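Local coordinates for CLIP-associating protein (Drosophila melanogaster, PDB 4G3A), which tracks microtubule plus ends and stabilises dynamic microtubules, supporting mitotic spindle assembly and kinetochore attachment; this piece is its N-terminal TOG-like domain, at residues R103-V106 against R107-A110; K131-T134 against S135-H139; N141-V144 against R145-L149; P172-A175 against L176-D179; D179-V182 against N183-E186. One frame throughout, in Å; residues are numbered along the deposited sequence.

Interaction 1. Residues R103-V106 against R107-A110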
loop_
_atom_site.group_PDB
_atom_site.type_symbol
_atom_site.label_atom_id
_atom_site.label_comp_id
_atom_site.label_asym_id
_atom_site.label_seq_id
_atom_site.Cartn_x
_atom_site.Cartn_y
_atom_site.Cartn_z
ATOM N N ARG A 103 2.434 1.217 -14.640
ATOM C CA ARG A 103 3.782 0.667 -14.550
ATOM C C ARG A 103 3.926 -0.258 -13.340
ATOM O O ARG A 103 3.740 0.171 -12.198
ATOM C CB ARG A 103 4.793 1.810 -14.439
ATOM C CG ARG A 103 4.586 2.961 -15.427
ATOM C CD ARG A 103 4.870 2.521 -16.855
ATOM N NE ARG A 103 4.935 3.646 -17.783
ATOM C CZ ARG A 103 5.128 3.524 -19.094
ATOM N NH1 ARG A 103 5.272 2.322 -19.641
ATOM N NH2 ARG A 103 5.174 4.605 -19.859
ATOM N N ASP A 104 4.285 -1.518 -13.579
ATOM C CA ASP A 104 4.352 -2.484 -12.484
ATOM C C ASP A 104 5.299 -2.086 -11.339
ATOM O O ASP A 104 4.982 -2.328 -10.174
ATOM C CB ASP A 104 4.612 -3.918 -12.979
ATOM C CG ASP A 104 5.852 -4.037 -13.851
ATOM O OD1 ASP A 104 6.507 -3.010 -14.122
ATOM O OD2 ASP A 104 6.171 -5.171 -14.272
ATOM N N THR A 105 6.433 -1.459 -11.656
ATOM C CA THR A 105 7.414 -1.115 -10.627
ATOM C C THR A 105 6.901 0.007 -9.729
ATOM O O THR A 105 7.262 0.088 -8.558
ATOM C CB THR A 105 8.799 -0.696 -11.213
ATOM O OG1 THR A 105 8.660 0.481 -12.020
ATOM C CG2 THR A 105 9.416 -1.819 -12.040
ATOM N N VAL A 106 6.071 0.885 -10.282
ATOM C CA VAL A 106 5.482 1.951 -9.482
ATOM C C VAL A 106 4.507 1.372 -8.451
ATOM O O VAL A 106 4.534 1.747 -7.279
ATOM C CB VAL A 106 4.798 3.022 -10.368
ATOM C CG1 VAL A 106 3.973 3.958 -9.529
ATOM C CG2 VAL A 106 5.842 3.815 -11.147
ATOM N N ARG A 107 3.661 0.442 -8.877
ATOM C CA ARG A 107 2.743 -0.202 -7.936
ATOM C C ARG A 107 3.530 -0.912 -6.835
ATOM O O ARG A 107 3.152 -0.885 -5.664
ATOM C CB ARG A 107 1.840 -1.200 -8.661
ATOM C CG ARG A 107 1.002 -0.577 -9.766
ATOM C CD ARG A 107 -0.103 -1.519 -10.214
ATOM N NE ARG A 107 0.441 -2.773 -10.725
ATOM C CZ ARG A 107 0.826 -2.956 -11.985
ATOM N NH1 ARG A 107 0.727 -1.965 -12.858
ATOM N NH2 ARG A 107 1.315 -4.126 -12.369
ATOM N N GLU A 108 4.631 -1.547 -7.221
ATOM C CA GLU A 108 5.471 -2.276 -6.275
ATOM C C GLU A 108 5.971 -1.361 -5.172
ATOM O O GLU A 108 5.807 -1.646 -3.984
ATOM C CB GLU A 108 6.673 -2.886 -6.990
ATOM C CG GLU A 108 6.402 -4.204 -7.676
ATOM C CD GLU A 108 7.503 -4.576 -8.657
ATOM O OE1 GLU A 108 8.594 -3.966 -8.588
ATOM O OE2 GLU A 108 7.272 -5.475 -9.496
ATOM N N LYS A 109 6.585 -0.256 -5.576
ATOM C CA LYS A 109 7.166 0.665 -4.606
ATOM C C LYS A 109 6.079 1.298 -3.748
ATOM O O LYS A 109 6.299 1.593 -2.576
ATOM C CB LYS A 109 8.029 1.725 -5.292
ATOM C CG LYS A 109 9.187 1.145 -6.107
ATOM C CD LYS A 109 10.083 0.260 -5.250
ATOM C CE LYS A 109 11.224 -0.346 -6.067
ATOM N NZ LYS A 109 12.024 -1.293 -5.258
ATOM N N ALA A 110 4.897 1.486 -4.328
ATOM C CA ALA A 110 3.757 1.971 -3.560
ATOM C C ALA A 110 3.335 0.936 -2.510
ATOM O O ALA A 110 3.141 1.264 -1.336
ATOM C CB ALA A 110 2.597 2.304 -4.487
#

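Interaction 2. Residues K131-T134 against S135-H139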
loop_
_atom_site.group_PDB
_atom_site.type_symbol
_atom_site.label_atom_id
_atom_site.label_comp_id
_atom_site.label_asym_id
_atom_site.label_seq_id
_atom_site.Cartn_x
_atom_site.Cartn_y
_atom_site.Cartn_z
ATOM N N LYS A 131 -7.917 2.538 7.058
ATOM C CA LYS A 131 -7.825 3.815 6.368
ATOM C C LYS A 131 -7.805 3.603 4.855
ATOM O O LYS A 131 -8.470 4.315 4.106
ATOM C CB LYS A 131 -6.560 4.570 6.812
ATOM C CG LYS A 131 -6.458 5.962 6.236
ATOM C CD LYS A 131 -7.627 6.844 6.701
ATOM C CE LYS A 131 -7.331 8.344 6.461
ATOM N NZ LYS A 131 -8.538 9.145 6.798
ATOM N N LEU A 132 -7.042 2.617 4.401
ATOM C CA LEU A 132 -6.995 2.310 2.977
ATOM C C LEU A 132 -8.382 1.892 2.487
ATOM O O LEU A 132 -8.790 2.241 1.376
ATOM C CB LEU A 132 -6.011 1.174 2.715
ATOM C CG LEU A 132 -4.533 1.514 2.943
ATOM C CD1 LEU A 132 -3.700 0.257 2.822
ATOM C CD2 LEU A 132 -4.082 2.536 1.933
ATOM N N ALA A 133 -9.064 1.092 3.298
ATOM C CA ALA A 133 -10.355 0.514 2.911
ATOM C C ALA A 133 -11.320 1.615 2.503
ATOM O O ALA A 133 -12.061 1.485 1.522
ATOM C CB ALA A 133 -10.937 -0.289 4.050
ATOM N N THR A 134 -11.300 2.704 3.266
ATOM C CA THR A 134 -12.169 3.840 2.997
ATOM C C THR A 134 -12.042 4.333 1.555
ATOM O O THR A 134 -13.038 4.674 0.922
ATOM C CB THR A 134 -11.907 4.984 3.998
ATOM O OG1 THR A 134 -12.285 4.545 5.310
ATOM C CG2 THR A 134 -12.715 6.234 3.629
ATOM N N SER A 135 -10.820 4.355 1.032
ATOM C CA SER A 135 -10.578 4.902 -0.298
ATOM C C SER A 135 -10.503 3.835 -1.382
ATOM O O SER A 135 -10.661 4.134 -2.564
ATOM C CB SER A 135 -9.268 5.701 -0.319
ATOM O OG SER A 135 -9.300 6.806 0.567
ATOM N N CYS A 136 -10.235 2.593 -0.988
ATOM C CA CYS A 136 -9.831 1.586 -1.961
ATOM C C CYS A 136 -10.943 0.658 -2.436
ATOM O O CYS A 136 -10.946 0.244 -3.596
ATOM C CB CYS A 136 -8.641 0.764 -1.426
ATOM S SG CYS A 136 -7.067 1.721 -1.400
ATOM N N PHE A 137 -11.872 0.311 -1.551
ATOM C CA PHE A 137 -12.867 -0.689 -1.913
ATOM C C PHE A 137 -13.701 -0.193 -3.095
ATOM O O PHE A 137 -14.073 -0.966 -3.969
ATOM C CB PHE A 137 -13.777 -1.048 -0.727
ATOM C CG PHE A 137 -13.250 -2.180 0.134
ATOM C CD1 PHE A 137 -12.964 -3.416 -0.424
ATOM C CD2 PHE A 137 -13.066 -2.007 1.502
ATOM C CE1 PHE A 137 -12.483 -4.469 0.363
ATOM C CE2 PHE A 137 -12.586 -3.052 2.305
ATOM C CZ PHE A 137 -12.293 -4.286 1.725
ATOM N N LYS A 138 -13.978 1.102 -3.132
ATOM C CA LYS A 138 -14.798 1.665 -4.203
ATOM C C LYS A 138 -14.028 2.622 -5.119
ATOM O O LYS A 138 -14.621 3.448 -5.789
ATOM C CB LYS A 138 -16.022 2.364 -3.616
ATOM C CG LYS A 138 -16.900 1.450 -2.771
ATOM C CD LYS A 138 -18.216 2.138 -2.406
ATOM C CE LYS A 138 -19.068 1.273 -1.490
ATOM N NZ LYS A 138 -19.492 -0.014 -2.122
ATOM N N HIS A 139 -12.708 2.502 -5.155
ATOM C CA HIS A 139 -11.910 3.314 -6.076
ATOM C C HIS A 139 -12.350 3.097 -7.532
ATOM O O HIS A 139 -12.757 1.990 -7.922
ATOM C CB HIS A 139 -10.423 2.994 -5.916
ATOM C CG HIS A 139 -9.515 4.079 -6.433
ATOM N ND1 HIS A 139 -9.332 4.306 -7.769
ATOM C CD2 HIS A 139 -8.749 4.983 -5.772
ATOM C CE1 HIS A 139 -8.477 5.316 -7.929
ATOM N NE2 HIS A 139 -8.119 5.741 -6.730
HETATM O O HOH W 1 -8.388 6.764 2.846
#

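Interaction 3. Residues N141-V144 against R145-L149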
loop_
_atom_site.group_PDB
_atom_site.type_symbol
_atom_site.label_atom_id
_atom_site.label_comp_id
_atom_site.label_asym_id
_atom_site.label_seq_id
_atom_site.Cartn_x
_atom_site.Cartn_y
_atom_site.Cartn_z
ATOM N N ASN A 141 -10.606 3.047 -10.171
ATOM C CA ASN A 141 -9.639 2.267 -10.927
ATOM C C ASN A 141 -9.590 0.819 -10.416
ATOM O O ASN A 141 -9.318 0.589 -9.239
ATOM C CB ASN A 141 -8.268 2.937 -10.823
ATOM C CG ASN A 141 -7.223 2.272 -11.695
ATOM O OD1 ASN A 141 -6.913 1.094 -11.528
ATOM N ND2 ASN A 141 -6.663 3.032 -12.625
ATOM N N ALA A 142 -9.878 -0.144 -11.294
ATOM C CA ALA A 142 -9.924 -1.556 -10.911
ATOM C C ALA A 142 -8.579 -2.047 -10.377
ATOM O O ALA A 142 -8.529 -2.974 -9.574
ATOM C CB ALA A 142 -10.373 -2.427 -12.094
ATOM N N LYS A 143 -7.487 -1.440 -10.840
ATOM C CA LYS A 143 -6.169 -1.884 -10.401
ATOM C C LYS A 143 -5.918 -1.474 -8.947
ATOM O O LYS A 143 -5.264 -2.196 -8.208
ATOM C CB LYS A 143 -5.052 -1.396 -11.329
ATOM C CG LYS A 143 -3.716 -2.126 -11.128
ATOM C CD LYS A 143 -3.814 -3.617 -11.436
ATOM C CE LYS A 143 -2.434 -4.269 -11.450
ATOM N NZ LYS A 143 -2.453 -5.751 -11.662
ATOM N N VAL A 144 -6.447 -0.326 -8.535
ATOM C CA VAL A 144 -6.421 0.012 -7.120
ATOM C C VAL A 144 -7.226 -0.995 -6.296
ATOM O O VAL A 144 -6.759 -1.473 -5.256
ATOM C CB VAL A 144 -6.977 1.413 -6.845
ATOM C CG1 VAL A 144 -7.082 1.657 -5.342
ATOM C CG2 VAL A 144 -6.100 2.482 -7.509
ATOM N N ARG A 145 -8.437 -1.305 -6.749
ATOM C CA ARG A 145 -9.282 -2.233 -5.996
ATOM C C ARG A 145 -8.576 -3.582 -5.853
ATOM O O ARG A 145 -8.541 -4.163 -4.779
ATOM C CB ARG A 145 -10.660 -2.372 -6.655
ATOM C CG ARG A 145 -11.375 -1.011 -6.862
ATOM C CD ARG A 145 -12.865 -1.188 -7.160
ATOM N NE ARG A 145 -13.145 -1.912 -8.396
ATOM C CZ ARG A 145 -13.167 -1.358 -9.609
ATOM N NH1 ARG A 145 -12.890 -0.070 -9.761
ATOM N NH2 ARG A 145 -13.455 -2.096 -10.676
ATOM N N GLU A 146 -7.979 -4.062 -6.937
ATOM C CA GLU A 146 -7.259 -5.328 -6.907
ATOM C C GLU A 146 -5.997 -5.280 -6.035
ATOM O O GLU A 146 -5.722 -6.208 -5.274
ATOM C CB GLU A 146 -6.865 -5.741 -8.321
ATOM C CG GLU A 146 -6.123 -7.063 -8.352
ATOM C CD GLU A 146 -5.658 -7.432 -9.738
ATOM O OE1 GLU A 146 -5.850 -6.617 -10.663
ATOM O OE2 GLU A 146 -5.100 -8.536 -9.900
ATOM N N GLU A 147 -5.223 -4.203 -6.165
ATOM C CA GLU A 147 -4.002 -4.055 -5.383
ATOM C C GLU A 147 -4.321 -4.007 -3.891
ATOM O O GLU A 147 -3.626 -4.624 -3.079
ATOM C CB GLU A 147 -3.217 -2.804 -5.817
ATOM C CG GLU A 147 -2.499 -2.940 -7.154
ATOM C CD GLU A 147 -1.319 -3.895 -7.088
ATOM O OE1 GLU A 147 -0.786 -4.118 -5.974
ATOM O OE2 GLU A 147 -0.922 -4.415 -8.150
ATOM N N PHE A 148 -5.376 -3.280 -3.535
ATOM C CA PHE A 148 -5.746 -3.168 -2.138
ATOM C C PHE A 148 -6.079 -4.524 -1.518
ATOM O O PHE A 148 -5.677 -4.797 -0.384
ATOM C CB PHE A 148 -6.883 -2.167 -1.909
ATOM C CG PHE A 148 -7.394 -2.170 -0.494
ATOM C CD1 PHE A 148 -6.523 -1.937 0.564
ATOM C CD2 PHE A 148 -8.733 -2.455 -0.219
ATOM C CE1 PHE A 148 -6.973 -1.969 1.868
ATOM C CE2 PHE A 148 -9.194 -2.480 1.093
ATOM C CZ PHE A 148 -8.315 -2.234 2.129
ATOM N N LEU A 149 -6.794 -5.375 -2.258
ATOM C CA LEU A 149 -7.061 -6.732 -1.771
ATOM C C LEU A 149 -5.736 -7.428 -1.475
ATOM O O LEU A 149 -5.609 -8.121 -0.472
ATOM C CB LEU A 149 -7.910 -7.532 -2.767
ATOM C CG LEU A 149 -9.360 -7.038 -2.897
ATOM C CD1 LEU A 149 -10.072 -7.674 -4.082
ATOM C CD2 LEU A 149 -10.154 -7.252 -1.604
HETATM O O HOH W 2 -7.767 -5.007 -11.600
#

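Interaction 4. Residues P172-A175 against L176-D179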
loop_
_atom_site.group_PDB
_atom_site.type_symbol
_atom_site.label_atom_id
_atom_site.label_comp_id
_atom_site.label_asym_id
_atom_site.label_seq_id
_atom_site.Cartn_x
_atom_site.Cartn_y
_atom_site.Cartn_z
ATOM N N PRO A 172 -17.341 -6.253 2.651
ATOM C CA PRO A 172 -16.822 -5.534 1.482
ATOM C C PRO A 172 -16.027 -6.401 0.503
ATOM O O PRO A 172 -16.140 -6.174 -0.701
ATOM C CB PRO A 172 -15.925 -4.443 2.090
ATOM C CG PRO A 172 -15.780 -4.785 3.524
ATOM C CD PRO A 172 -16.965 -5.596 3.912
ATOM N N VAL A 173 -15.231 -7.356 0.983
ATOM C CA VAL A 173 -14.535 -8.241 0.050
ATOM C C VAL A 173 -15.560 -9.056 -0.762
ATOM O O VAL A 173 -15.417 -9.251 -1.971
ATOM C CB VAL A 173 -13.564 -9.188 0.778
ATOM C CG1 VAL A 173 -13.056 -10.280 -0.179
ATOM C CG2 VAL A 173 -12.411 -8.393 1.380
ATOM N N CYS A 174 -16.606 -9.524 -0.099
ATOM C CA CYS A 174 -17.643 -10.269 -0.813
ATOM C C CYS A 174 -18.321 -9.403 -1.881
ATOM O O CYS A 174 -18.628 -9.885 -2.963
ATOM C CB CYS A 174 -18.658 -10.860 0.158
ATOM S SG CYS A 174 -18.047 -12.322 1.060
ATOM N N ALA A 175 -18.534 -8.120 -1.583
ATOM C CA ALA A 175 -19.088 -7.201 -2.574
ATOM C C ALA A 175 -18.243 -7.169 -3.840
ATOM O O ALA A 175 -18.773 -7.023 -4.938
ATOM C CB ALA A 175 -19.225 -5.792 -1.992
ATOM N N LEU A 176 -16.925 -7.290 -3.690
ATOM C CA LEU A 176 -16.038 -7.300 -4.852
ATOM C C LEU A 176 -16.104 -8.572 -5.706
ATOM O O LEU A 176 -15.577 -8.592 -6.822
ATOM C CB LEU A 176 -14.594 -6.985 -4.446
ATOM C CG LEU A 176 -14.386 -5.537 -3.966
ATOM C CD1 LEU A 176 -12.910 -5.242 -3.797
ATOM C CD2 LEU A 176 -15.012 -4.549 -4.937
ATOM N N LEU A 177 -16.741 -9.630 -5.189
ATOM C CA LEU A 177 -17.021 -10.809 -6.011
ATOM C C LEU A 177 -17.879 -10.446 -7.222
ATOM O O LEU A 177 -17.770 -11.074 -8.269
ATOM C CB LEU A 177 -17.721 -11.915 -5.196
ATOM C CG LEU A 177 -16.870 -12.587 -4.114
ATOM C CD1 LEU A 177 -17.714 -13.511 -3.233
ATOM C CD2 LEU A 177 -15.723 -13.363 -4.744
ATOM N N GLY A 178 -18.729 -9.431 -7.073
ATOM C CA GLY A 178 -19.542 -8.948 -8.178
ATOM C C GLY A 178 -18.997 -7.689 -8.848
ATOM O O GLY A 178 -19.749 -6.922 -9.454
ATOM N N ASP A 179 -17.689 -7.466 -8.735
ATOM C CA ASP A 179 -17.046 -6.320 -9.380
ATOM C C ASP A 179 -17.269 -6.389 -10.892
ATOM O O ASP A 179 -17.331 -7.474 -11.460
ATOM C CB ASP A 179 -15.543 -6.327 -9.069
ATOM C CG ASP A 179 -14.883 -4.988 -9.329
ATOM O OD1 ASP A 179 -14.320 -4.796 -10.428
ATOM O OD2 ASP A 179 -14.905 -4.134 -8.424
#

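Interaction 5. Residues D179-V182 against N183-E186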
loop_
_atom_site.group_PDB
_atom_site.type_symbol
_atom_site.label_atom_id
_atom_site.label_comp_id
_atom_site.label_asym_id
_atom_site.label_seq_id
_atom_site.Cartn_x
_atom_site.Cartn_y
_atom_site.Cartn_z
ATOM N N ASP A 179 -17.689 -7.466 -8.735
ATOM C CA ASP A 179 -17.046 -6.320 -9.380
ATOM C C ASP A 179 -17.269 -6.389 -10.892
ATOM O O ASP A 179 -17.331 -7.474 -11.460
ATOM C CB ASP A 179 -15.543 -6.327 -9.069
ATOM C CG ASP A 179 -14.883 -4.988 -9.329
ATOM O OD1 ASP A 179 -14.320 -4.796 -10.428
ATOM O OD2 ASP A 179 -14.905 -4.134 -8.424
ATOM N N PRO A 180 -17.401 -5.234 -11.559
ATOM C CA PRO A 180 -17.606 -5.337 -13.013
ATOM C C PRO A 180 -16.365 -5.825 -13.756
ATOM O O PRO A 180 -16.453 -6.122 -14.939
ATOM C CB PRO A 180 -17.934 -3.897 -13.427
ATOM C CG PRO A 180 -17.353 -3.044 -12.342
ATOM C CD PRO A 180 -17.505 -3.846 -11.076
ATOM N N THR A 181 -15.232 -5.898 -13.064
ATOM C CA THR A 181 -13.957 -6.254 -13.680
ATOM C C THR A 181 -13.564 -7.663 -13.268
ATOM O O THR A 181 -13.607 -7.997 -12.083
ATOM C CB THR A 181 -12.843 -5.270 -13.232
ATOM O OG1 THR A 181 -12.952 -4.043 -13.976
ATOM C CG2 THR A 181 -11.469 -5.862 -13.448
ATOM N N VAL A 182 -13.171 -8.491 -14.231
ATOM C CA VAL A 182 -12.864 -9.888 -13.914
ATOM C C VAL A 182 -11.633 -10.013 -13.015
ATOM O O VAL A 182 -11.607 -10.858 -12.123
ATOM C CB VAL A 182 -12.717 -10.778 -15.183
ATOM C CG1 VAL A 182 -11.518 -10.357 -16.002
ATOM C CG2 VAL A 182 -12.610 -12.246 -14.793
ATOM N N ASN A 183 -10.632 -9.159 -13.229
ATOM C CA ASN A 183 -9.416 -9.200 -12.408
ATOM C C ASN A 183 -9.696 -9.008 -10.924
ATOM O O ASN A 183 -9.042 -9.610 -10.071
ATOM C CB ASN A 183 -8.415 -8.140 -12.859
ATOM C CG ASN A 183 -8.033 -8.285 -14.308
ATOM O OD1 ASN A 183 -8.860 -8.096 -15.200
ATOM N ND2 ASN A 183 -6.771 -8.615 -14.557
ATOM N N VAL A 184 -10.659 -8.144 -10.624
ATOM C CA VAL A 184 -11.046 -7.896 -9.247
ATOM C C VAL A 184 -11.891 -9.045 -8.689
ATOM O O VAL A 184 -11.658 -9.499 -7.567
ATOM C CB VAL A 184 -11.783 -6.558 -9.108
ATOM C CG1 VAL A 184 -12.307 -6.394 -7.698
ATOM C CG2 VAL A 184 -10.824 -5.392 -9.455
ATOM N N ARG A 185 -12.865 -9.517 -9.465
ATOM C CA ARG A 185 -13.678 -10.655 -9.026
ATOM C C ARG A 185 -12.768 -11.809 -8.623
ATOM O O ARG A 185 -12.939 -12.405 -7.558
ATOM C CB ARG A 185 -14.673 -11.106 -10.113
ATOM C CG ARG A 185 -15.770 -10.081 -10.426
ATOM C CD ARG A 185 -16.930 -10.692 -11.268
ATOM N NE ARG A 185 -16.463 -11.149 -12.576
ATOM C CZ ARG A 185 -16.439 -10.400 -13.679
ATOM N NH1 ARG A 185 -16.873 -9.143 -13.658
ATOM N NH2 ARG A 185 -15.986 -10.910 -14.816
ATOM N N GLU A 186 -11.791 -12.117 -9.471
ATOM C CA GLU A 186 -10.847 -13.199 -9.196
ATOM C C GLU A 186 -9.928 -12.930 -7.999
ATOM O O GLU A 186 -9.614 -13.846 -7.242
ATOM C CB GLU A 186 -10.048 -13.554 -10.452
ATOM C CG GLU A 186 -10.919 -14.236 -11.504
ATOM C CD GLU A 186 -10.144 -14.719 -12.712
ATOM O OE1 GLU A 186 -9.036 -14.198 -12.959
ATOM O OE2 GLU A 186 -10.650 -15.621 -13.420
#

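Interaction 1. Residues R103-V106 against R107-A110
Arg107 doubles back over Asp104 at the start of helix 104-119, its guanidinium lying over the backbone of the residue three positions earlier. Asp104 CA sits 3.3 Å above the guanidinium plane, toward the rim, and Arg107 NH2 comes within 3.4 Å of Asp104 CB. The bend that brings the group round is at chi3 (-60°). The two charges do not pair here: Asp104 OD2 stays 5.3 Å from Arg107 NH2. Instead Arg107 NH1 gives a hydrogen bond to Asp101 O and a weak one to Ser102 O in the preceding turn, while its NE leans weakly toward Glu147 of helix 142-159, a long ion pair. The arginine therefore ties together the turn between helices 88-98 and 104-119, the two antiparallel helices of HEAT repeat 2 in this TOG domain. Beneath it the main-chain ladder begins weakly and then tightens. Arg107 N reaches the N-cap carbonyl Arg103 O at 3.3 Å, a weak bond, and Arg103 O also takes a weak bond from Val106 N. Next come Glu108 N to Asp104 O at 3.1 Å, Lys109 N to Thr105 O at 3.1 Å and Ala110 N to Val106 O at 3.0 Å. Arg103 N is satisfied by Asp101 OD2. Thr105 OG1, set between backbone N and carbonyl carbon (chi1 62°), is hydrogen-bonded to Gln67 OE1 on helix 63-80, while its CG2 lies 4.1 Å from Glu108 OE1. Val106 and Ala110 turn to the buried side and pack on Arg98 of helix 88-98.

Interaction 2. Residues K131-T134 against S135-H139
Ala133 and Leu132 meet Phe137 and Cys136 one turn further on, a local contact where helix 125-136 runs out into the turn that leads to helix 142-159. The hydrogen bonding is shared, and partly weak and bent. Leu132 O receives Ser135 N at 3.0 Å, the donor standing 55° out of the carbonyl plane, and also a weak bond from Cys136 N. That same Cys136 N is weakly held by Ala133 O as well, whereas Phe137 N approaches Ala133 O almost straight (173°) at 3.3 Å. Further back, Lys131 O no longer reaches Ser135 N. A water bridges instead, donating to Lys131 O at 2.8 Å and lying 2.5 Å from Ser135 OG, which chi1 of -61° sets beside its own backbone N. Two antiparallel helices stacked against the next pair are the building plan of the HEAT-type TOG solenoid, and here the apolar side chains do the stacking. Phe137 lays its CE2 corner against Ala133 CB at 3.7 Å, and its ring meets Phe148 of helix 142-159 edge-to-face. On its other contacts Phe137 touches Pro172, Val173 and Leu176, so it reaches into the following helix pair. Cys136 hugs the helix, with SG 3.3 Å from Leu132 O and 4.3 Å from Leu132 CB. The chain then folds through a type I turn from Cys136 to His139, closed by one weak backbone bond. His139 is gripped at both ring nitrogens, ND1 accepting from Asn141 N and NE2 bonded to Asp97 OD1, consistent with a proton on NE2.

Interaction 3. Residues N141-V144 against R145-L149
Arg145 spreads its guanidinium across Ala142 in the first turn of helix 142-159. Ala142 CA lies 3.3 Å above the plane toward the rim, and Arg145 NH2 is 3.4 Å from Ala142 CB; with CG anti to the carbonyl carbon (chi1 -55°) the chain sets out beside its own backbone N and doubles back toward the preceding turn. Arg145 N donates to Asn141 O at 3.3 Å, in the carbonyl plane. Asn141 is the N-cap: its OD1 accepts Lys143 N at 2.7 Å and, weakly, Val144 N. Glu146 N binds Ala142 O, and the extended side chain brings OE1 to Lys143 NZ at 3.6 Å, a long salt bridge. A water donates to Glu146 OE1 at 2.7 Å and weakly to Ala142 O. Glu147 crosses the same lysine from the next position, with OE2 3.6 Å from Lys143 CE, while its OE1 is hydrogen-bonded to Gln111. Phe148 N closes on Val144 O at 2.9 Å, and chi1 of 173° sends the ring toward Leu132 and Cys136 of helix 125-136. Leu149 N continues the ladder to Arg145 O. Beyond the segments Arg145 NH1 donates to His139 O, and its NE makes a salt bridge to Asp179 OD2 in HEAT repeat 3, consistent with a rung of the Asp-Arg ladder that links successive layers in HEAT solenoids.

Interaction 4. Residues P172-A175 against L176-D179
Pro172 to Asp179 carry the backbone from helix 170-175 into a tighter winding: Leu176 N still reaches four residues back to Pro172 O at 3.3 Å, with a weak second bond to Val173 O, but Leu177 N bonds to Cys174 O at 2.9 Å and Gly178 N to Ala175 O at 3.2 Å, three residues back. In these last two bonds the donor stands well above the carbonyl plane, 61° for Cys174 O and 53° for Ala175 O. Asp179 N continues the pattern to Leu176 O. On the side chains, Leu177 folds over the Cys174 carbonyl, with CB 3.2 Å and CG 3.4 Å from Cys174 O, and its CD1 comes to 4.4 Å from Cys174 CB. Leu176 lies the same way over the preceding turn, CB 3.5 Å from Val173 O and CG 3.8 Å from Pro172 O. In both leucines chi1 of -68° puts CG beside the backbone N, which lays the branch back along the helix. From there the two part company. Leu176 goes inward to Phe137, Leu149 and Ala188, joining Val173 between helices 142-159 and 182-199, whereas Leu177 packs on Ile189. Cys174 touches Met210 and Val213, so the end of helix 170-175 also meets the loop that holds them. Main-chain bonds thus hold the bends of the chain, with Leu177 O bonded to Lys217 NZ and Asp179 splitting its carboxylate, OD2 to Arg145 NE and OD1 to Thr181 N, while the leucines make apolar contacts with helices 142-159 and 182-199.

Interaction 5. Residues D179-V182 against N183-E186
Arg185 and Val182 cross at about a right angle, the arginine running under the turn so that Val182 CA lies 3.4 Å above the guanidinium plane, with Thr181 C over the same face. The side chain kinks near its end, chi3 of -63° swinging NH1 round to Asp179 O, which meets the group at its edge, near its plane, at 2.8 Å. The aliphatic part rides under that carbonyl too, Arg185 CG being 3.2 Å from Asp179 O, and NH2 is 3.3 Å from Val182 CB. Asp179 and Val184 also cross nearly perpendicularly: the carboxylate lies against the valine, with Asp179 CG 3.4 Å from Val184 CG1. The same carboxylate closes an Asx turn, OD1 accepting Thr181 N at 3.0 Å on its anti side and 27° out of plane. Thr181 sits at the N-cap of helix 182-199 yet gives no side-chain cap; instead its CG2, anti to the backbone N, leans over Asn183 N at 3.4 Å, and its carbonyl takes Arg185 N and, weakly, Val184 N. Glu186 N follows on Val182 O at 2.9 Å. Asn183 and Val184 carry the contact to helix 142-159, touching Glu146 and Ala142. The charged ends of Asp179 and Arg185 do not pair with each other: the arginine holds the aspartate's backbone, while OD2 of the aspartate forms a salt bridge with Arg145 of helix 142-159. An aspartate in the turn and an arginine six residues later at the start of the second helix are the signature positions of HEAT repeats, as in repeat 3 here.

Interactions 1, 3 and 5 are variations on one theme: each opens the second helix of a helix pair and folds an arginine back over the turn before it. Interactions 2 and 4 sit on the first helices, where the winding ends; they are more apolar and touch each other through Phe137. Interaction 4 is the most buried, five of its eight touching residues being buried; the others are only partly buried. Interactions 2 and 3 hold adjacent helices, as do 4 and 5, which share Asp179. Charge links the layers: interaction 1 reaches 3 weakly, and 3 is joined by one salt bridge to Asp179, whereas interactions 1 and 4, about 24 Å apart between centres, do not touch.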